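Local atomic coordinates of tripartite motif-containing protein 65 (PDB entry 7JL4), a protein that acts as an E3 ubiquitin ligase in innate immunity, autophagy and microRNA regulation, represented here by its C-terminal PRY-SPRY (B30.2) domain. Residues N21-P26 with Q38-K43; L59-C64 with V177-E182. One frame throughout, in Å; residues are numbered along the deposited sequence. Where two conformers were deposited one is given.

Interaction 1 (N21-P26 with Q38-K43); sequences NLTFDP and QDQQVK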
loop_
_atom_site.group_PDB
_atom_site.type_symbol
_atom_site.label_atom_id
_atom_site.label_comp_id
_atom_site.label_asym_id
_atom_site.label_seq_id
_atom_site.Cartn_x
_atom_site.Cartn_y
_atom_site.Cartn_z
ATOM N N ASN A 21 13.028 0.707 -3.681
ATOM C CA ASN A 21 12.722 -0.729 -3.736
ATOM C C ASN A 21 12.310 -1.224 -2.338
ATOM O O ASN A 21 13.132 -1.296 -1.423
ATOM C CB ASN A 21 13.915 -1.524 -4.289
ATOM C CG ASN A 21 14.206 -1.223 -5.774
ATOM O OD1 ASN A 21 13.327 -0.784 -6.518
ATOM N ND2 ASN A 21 15.458 -1.443 -6.202
ATOM N N LEU A 22 11.038 -1.578 -2.175
ATOM C CA LEU A 22 10.472 -1.949 -0.883
ATOM C C LEU A 22 10.467 -3.463 -0.689
ATOM O O LEU A 22 10.453 -4.235 -1.656
ATOM C CB LEU A 22 9.029 -1.433 -0.753
ATOM C CG LEU A 22 8.772 0.064 -0.934
ATOM C CD1 LEU A 22 7.278 0.320 -0.727
ATOM C CD2 LEU A 22 9.655 0.922 -0.031
ATOM N N THR A 23 10.468 -3.882 0.583
ATOM C CA THR A 23 10.287 -5.290 0.948
ATOM C C THR A 23 9.313 -5.387 2.116
ATOM O O THR A 23 9.235 -4.479 2.946
ATOM C CB THR A 23 11.607 -5.978 1.326
ATOM O OG1 THR A 23 12.252 -5.243 2.369
ATOM C CG2 THR A 23 12.548 -6.065 0.134
ATOM N N PHE A 24 8.568 -6.489 2.178
ATOM C CA PHE A 24 7.647 -6.693 3.295
ATOM C C PHE A 24 8.406 -7.059 4.571
ATOM O O PHE A 24 9.525 -7.581 4.534
ATOM C CB PHE A 24 6.617 -7.776 2.949
ATOM C CG PHE A 24 5.684 -7.373 1.846
ATOM C CD1 PHE A 24 4.766 -6.345 2.039
ATOM C CD2 PHE A 24 5.729 -8.008 0.612
ATOM C CE1 PHE A 24 3.883 -5.969 1.007
ATOM C CE2 PHE A 24 4.844 -7.657 -0.413
ATOM C CZ PHE A 24 3.929 -6.623 -0.221
ATOM N N ASP A 25 7.801 -6.725 5.715
ATOM C CA ASP A 25 8.327 -7.073 7.025
ATOM C C ASP A 25 7.635 -8.345 7.479
ATOM O O ASP A 25 6.441 -8.298 7.811
ATOM C CB ASP A 25 8.070 -5.927 8.013
ATOM C CG ASP A 25 8.375 -6.287 9.458
ATOM O OD1 ASP A 25 8.880 -7.398 9.741
ATOM O OD2 ASP A 25 8.071 -5.439 10.338
ATOM N N PRO A 26 8.319 -9.495 7.487
ATOM C CA PRO A 26 7.650 -10.762 7.865
ATOM C C PRO A 26 7.178 -10.821 9.306
ATOM O O PRO A 26 6.253 -11.590 9.598
ATOM C CB PRO A 26 8.727 -11.832 7.597
ATOM C CG PRO A 26 10.043 -11.076 7.478
ATOM C CD PRO A 26 9.716 -9.685 7.040
ATOM N N GLN A 38 11.981 -13.077 -2.132
ATOM C CA GLN A 38 12.841 -12.273 -1.266
ATOM C C GLN A 38 12.036 -11.168 -0.590
ATOM O O GLN A 38 12.490 -10.020 -0.473
ATOM C CB GLN A 38 14.022 -11.688 -2.047
ATOM C CG GLN A 38 14.933 -12.730 -2.669
ATOM C CD GLN A 38 14.380 -13.291 -3.968
ATOM O OE1 GLN A 38 13.913 -12.544 -4.830
ATOM N NE2 GLN A 38 14.423 -14.617 -4.110
ATOM N N ASP A 39 10.817 -11.517 -0.175
ATOM C CA ASP A 39 9.897 -10.650 0.563
ATOM C C ASP A 39 9.434 -9.457 -0.263
ATOM O O ASP A 39 9.032 -8.429 0.287
ATOM C CB ASP A 39 10.518 -10.216 1.903
ATOM C CG ASP A 39 10.688 -11.390 2.873
ATOM O OD1 ASP A 39 9.851 -12.331 2.832
ATOM O OD2 ASP A 39 11.671 -11.410 3.649
ATOM N N GLN A 40 9.440 -9.595 -1.593
ATOM C CA GLN A 40 8.824 -8.598 -2.463
ATOM C C GLN A 40 7.371 -8.901 -2.792
ATOM O O GLN A 40 6.707 -8.055 -3.391
ATOM C CB GLN A 40 9.591 -8.478 -3.788
ATOM C CG GLN A 40 11.096 -8.132 -3.584
ATOM C CD GLN A 40 11.920 -8.368 -4.824
ATOM O OE1 GLN A 40 11.399 -8.429 -5.946
ATOM N NE2 GLN A 40 13.220 -8.540 -4.630
ATOM N N GLN A 41 6.879 -10.089 -2.458
ATOM C CA GLN A 41 5.537 -10.503 -2.844
ATOM C C GLN A 41 4.854 -11.159 -1.652
ATOM O O GLN A 41 5.502 -11.856 -0.862
ATOM C CB GLN A 41 5.627 -11.456 -4.044
ATOM C CG GLN A 41 4.313 -11.964 -4.579
ATOM C CD GLN A 41 4.479 -12.762 -5.852
ATOM O OE1 GLN A 41 4.454 -13.991 -5.836
ATOM N NE2 GLN A 41 4.640 -12.063 -6.969
ATOM N N VAL A 42 3.547 -10.939 -1.520
ATOM C CA VAL A 42 2.752 -11.510 -0.435
ATOM C C VAL A 42 1.394 -11.950 -0.988
ATOM O O VAL A 42 0.835 -11.299 -1.878
ATOM C CB VAL A 42 2.606 -10.498 0.726
ATOM C CG1 VAL A 42 1.741 -9.311 0.316
ATOM C CG2 VAL A 42 2.033 -11.170 1.970
ATOM N N LYS A 43 0.877 -13.079 -0.478
ATOM C CA LYS A 43 -0.441 -13.580 -0.843
ATOM C C LYS A 43 -1.201 -13.950 0.423
ATOM O O LYS A 43 -0.642 -14.601 1.314
ATOM C CB LYS A 43 -0.347 -14.805 -1.772
ATOM C CG LYS A 43 -1.701 -15.310 -2.231
ATOM C CD LYS A 43 -1.596 -16.498 -3.175
ATOM C CE LYS A 43 -2.997 -16.977 -3.612
ATOM N NZ LYS A 43 -2.935 -18.168 -4.511
#

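Interaction 2 (L59-C64 with V177-E182); sequences LWQVQC and VFWLLE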
loop_
_atom_site.group_PDB
_atom_site.type_symbol
_atom_site.label_atom_id
_atom_site.label_comp_id
_atom_site.label_asym_id
_atom_site.label_seq_id
_atom_site.Cartn_x
_atom_site.Cartn_y
_atom_site.Cartn_z
ATOM N N LEU A 59 -5.472 -7.914 11.947
ATOM C CA LEU A 59 -6.038 -7.434 10.707
ATOM C C LEU A 59 -5.391 -8.158 9.535
ATOM O O LEU A 59 -4.346 -8.783 9.665
ATOM C CB LEU A 59 -5.797 -5.935 10.594
ATOM C CG LEU A 59 -6.393 -5.249 11.836
ATOM C CD1 LEU A 59 -5.834 -3.841 11.992
ATOM C CD2 LEU A 59 -7.895 -5.226 11.786
ATOM N N TRP A 60 -6.016 -8.065 8.370
ATOM C CA TRP A 60 -5.472 -8.720 7.177
ATOM C C TRP A 60 -4.451 -7.790 6.520
ATOM O O TRP A 60 -4.636 -7.317 5.396
ATOM C CB TRP A 60 -6.600 -9.089 6.219
ATOM C CG TRP A 60 -7.536 -10.091 6.795
ATOM C CD1 TRP A 60 -7.269 -10.953 7.808
ATOM C CD2 TRP A 60 -8.895 -10.339 6.396
ATOM N NE1 TRP A 60 -8.377 -11.731 8.073
ATOM C CE2 TRP A 60 -9.391 -11.364 7.227
ATOM C CE3 TRP A 60 -9.742 -9.788 5.426
ATOM C CZ2 TRP A 60 -10.694 -11.868 7.107
ATOM C CZ3 TRP A 60 -11.045 -10.278 5.321
ATOM C CH2 TRP A 60 -11.500 -11.310 6.153
ATOM N N GLN A 61 -3.337 -7.556 7.236
ATOM C CA GLN A 61 -2.390 -6.507 6.859
ATOM C C GLN A 61 -0.938 -6.959 7.009
ATOM O O GLN A 61 -0.610 -7.938 7.693
ATOM C CB GLN A 61 -2.605 -5.212 7.679
ATOM C CG GLN A 61 -3.961 -4.549 7.370
ATOM C CD GLN A 61 -4.319 -3.385 8.280
ATOM O OE1 GLN A 61 -3.487 -2.837 9.020
ATOM N NE2 GLN A 61 -5.568 -3.016 8.247
ATOM N N VAL A 62 -0.064 -6.212 6.337
ATOM C CA VAL A 62 1.378 -6.411 6.435
ATOM C C VAL A 62 2.006 -5.070 6.096
ATOM O O VAL A 62 1.472 -4.325 5.269
ATOM C CB VAL A 62 1.855 -7.524 5.475
ATOM C CG1 VAL A 62 1.436 -7.184 4.050
ATOM C CG2 VAL A 62 3.398 -7.716 5.576
ATOM N N GLN A 63 3.136 -4.751 6.740
ATOM C CA GLN A 63 3.844 -3.506 6.464
ATOM C C GLN A 63 5.211 -3.805 5.844
ATOM O O GLN A 63 5.645 -4.959 5.757
ATOM C CB GLN A 63 4.018 -2.663 7.735
ATOM C CG GLN A 63 4.993 -3.279 8.742
ATOM C CD GLN A 63 5.128 -2.483 10.040
ATOM O OE1 GLN A 63 4.403 -1.517 10.271
ATOM N NE2 GLN A 63 6.083 -2.880 10.881
ATOM N N CYS A 64 5.881 -2.755 5.381
ATOM C CA CYS A 64 7.186 -2.923 4.755
ATOM C C CYS A 64 8.287 -2.685 5.773
ATOM O O CYS A 64 8.073 -2.137 6.856
ATOM C CB CYS A 64 7.352 -1.971 3.570
ATOM S SG CYS A 64 6.369 -2.427 2.126
ATOM N N VAL A 177 1.998 0.274 4.314
ATOM C CA VAL A 177 1.193 -0.762 4.949
ATOM C C VAL A 177 0.043 -1.106 4.002
ATOM O O VAL A 177 -0.433 -0.254 3.251
ATOM C CB VAL A 177 0.709 -0.302 6.344
ATOM C CG1 VAL A 177 -0.143 0.976 6.239
ATOM C CG2 VAL A 177 -0.044 -1.432 7.057
ATOM N N PHE A 178 -0.352 -2.377 3.998
ATOM C CA PHE A 178 -1.256 -2.925 2.987
ATOM C C PHE A 178 -2.294 -3.844 3.623
ATOM O O PHE A 178 -2.002 -4.540 4.595
ATOM C CB PHE A 178 -0.448 -3.703 1.943
ATOM C CG PHE A 178 0.604 -2.868 1.272
ATOM C CD1 PHE A 178 0.283 -2.106 0.160
ATOM C CD2 PHE A 178 1.894 -2.818 1.775
ATOM C CE1 PHE A 178 1.224 -1.312 -0.461
ATOM C CE2 PHE A 178 2.862 -2.016 1.173
ATOM C CZ PHE A 178 2.517 -1.251 0.045
ATOM N N TRP A 179 -3.495 -3.879 3.028
ATOM C CA TRP A 179 -4.565 -4.795 3.402
ATOM C C TRP A 179 -4.919 -5.645 2.188
ATOM O O TRP A 179 -4.932 -5.143 1.055
ATOM C CB TRP A 179 -5.801 -4.029 3.856
ATOM C CG TRP A 179 -7.032 -4.874 4.077
ATOM C CD1 TRP A 179 -7.373 -5.530 5.210
ATOM C CD2 TRP A 179 -8.108 -5.092 3.139
ATOM N NE1 TRP A 179 -8.619 -6.158 5.045
ATOM C CE2 TRP A 179 -9.072 -5.903 3.775
ATOM C CE3 TRP A 179 -8.339 -4.680 1.820
ATOM C CZ2 TRP A 179 -10.249 -6.311 3.133
ATOM C CZ3 TRP A 179 -9.505 -5.085 1.181
ATOM C CH2 TRP A 179 -10.442 -5.895 1.844
ATOM N N LEU A 180 -5.182 -6.930 2.421
ATOM C CA LEU A 180 -5.453 -7.887 1.350
ATOM C C LEU A 180 -6.618 -8.784 1.728
ATOM O O LEU A 180 -6.551 -9.493 2.735
ATOM C CB LEU A 180 -4.239 -8.774 1.064
ATOM C CG LEU A 180 -2.953 -8.245 0.466
ATOM C CD1 LEU A 180 -2.101 -7.574 1.549
ATOM C CD2 LEU A 180 -2.242 -9.437 -0.172
ATOM N N LEU A 181 -7.631 -8.828 0.872
ATOM C CA LEU A 181 -8.659 -9.852 0.980
ATOM C C LEU A 181 -8.043 -11.234 0.743
ATOM O O LEU A 181 -6.961 -11.361 0.175
ATOM C CB LEU A 181 -9.763 -9.581 -0.033
ATOM C CG LEU A 181 -11.082 -10.265 0.308
ATOM C CD1 LEU A 181 -11.498 -9.780 1.671
ATOM C CD2 LEU A 181 -12.120 -9.945 -0.740
ATOM N N GLU A 182 -8.733 -12.284 1.196
ATOM C CA GLU A 182 -8.241 -13.636 0.936
ATOM C C GLU A 182 -8.133 -13.880 -0.566
ATOM O O GLU A 182 -9.026 -13.507 -1.332
ATOM C CB GLU A 182 -9.174 -14.685 1.562
ATOM C CG GLU A 182 -8.838 -16.130 1.213
ATOM C CD GLU A 182 -9.882 -17.123 1.723
ATOM O OE1 GLU A 182 -10.270 -18.041 0.966
ATOM O OE2 GLU A 182 -10.316 -16.979 2.887
#

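Interaction 1 (N21-P26 with Q38-K43)
The carbonyl oxygen of Asp-39 takes the backbone N-H of Phe-24 in a short, almost straight hydrogen bond, with N to O at 2.7 Å and 171° at the hydrogen. A second, weaker approach comes from the neighbouring residue, whose CA-H lies near the same oxygen (Thr-23 CA to Asp-39 O 3.4 Å). The oxygen is further hemmed in by the phenylalanine, since Phe-24 CD2 stands 3.3 Å from Asp-39 O. With CG beside the backbone N and anti to the carbonyl carbon (chi1 -66°), the Phe-24 ring swings past this bond toward Gln-41 and Val-42, although its CB does not start in that direction. There Val-42 meets it at about a right angle: CG1 lies over one face in a CH-pi contact, 3.9 Å from the ring centroid and 28° off the normal. The backbone N of Gln-41 sits at the ring's edge, in its plane.

This is the PRY end of the SPRY beta-sandwich, where strands 33-36 and 41-44 form an antiparallel hairpin at the margin of the seven-stranded sheet. A classic beta bulge, with Gln-40 and Gln-41 both opposite Ser-36, interrupts the pairing where Phe-24 comes in. Leu-35 and Leu-188 of the seven-stranded sheet also pack against the Phe-24 side chain, which is buried. Gln-41 points away from 21-26, and its NE2 bonds to Thr-187 OG1. Farther along 21-26, at the more exposed margin, Pro-26 crosses the Asp-39 side chain, with Pro-26 CG 4.2 Å from Asp-39 OD2.

Interaction 2 (L59-C64 with V177-E182)
Val-177, beside Gln-63 in a non-hydrogen-bonded pair, brings its CG2 to 3.7 Å from Val-62 O. It belongs to the antiparallel ladder that adds 61-63 as an outermost strand to the six-stranded sheet of the SPRY beta-sandwich; the two short strand axes run 4.7 Å apart.

Phe-178 and Val-62 form the hydrogen-bonded pair, each donating its N-H to the other's carbonyl; the bond from Phe-178 N to Val-62 O measures 3.0 Å. The ring of Phe-178 lies on the same side of the sheet as Val-62, and the side chain packs against Leu-186 and Leu-188 of strand 185-188. Cys-64 SG approaches this ring at its edge, in plane, as a sulfur-aromatic contact, 3.7 Å from Phe-178 CE2.

Trp-179 emerges on the other side, with Gln-61. Its CG is anti to the backbone N (chi1 172°), and the indole thereby runs alongside Trp-60, both pointing the same way; Trp-179 NE1 comes 3.7 Å from Trp-60 CB, while its N-H group finds its polar partner in Thr-102 OG1. Gln-61 CG meets the Trp-179 ring at the edge.

Leu-180 N continues the ladder with a hydrogen bond of 3.0 Å to Trp-60 O. Trp-60 is the centre of an inverse gamma turn, and its carbonyl also receives the CA-H of Trp-179, whose CA is 3.2 Å from Trp-60 O. On the side of Val-62, Leu-180 CD1 reaches Val-62 CG1. Leu-181 starts away from 59-64, but its branch turns back beside the Trp-60 indole, where Leu-181 CD1 rests 3.7 Å from Trp-60 CZ3.

From the N terminus, the chain passes helix 10-15 and enters 21-26; interaction 1 closes the short loop through strand 33-36 when 38-43 returns to it. After strand 41-44 the chain reaches 59-64, whose partner 177-182 arrives only after 112 further residues, so the loop closed by interaction 2 contains most of the strands of the sandwich. The two closures follow in series, neither enclosing the other. They meet side by side in space, with centres about 11 Å apart: Asp-25 N probably donates a hydrogen bond to Gln-63 O (2.8 Å), and Phe-24 CE1 packs on Phe-178 CD2. Segment 21-26 thereby bridges the seven-stranded sheet at 41-44 and the six-stranded sheet at 61-63.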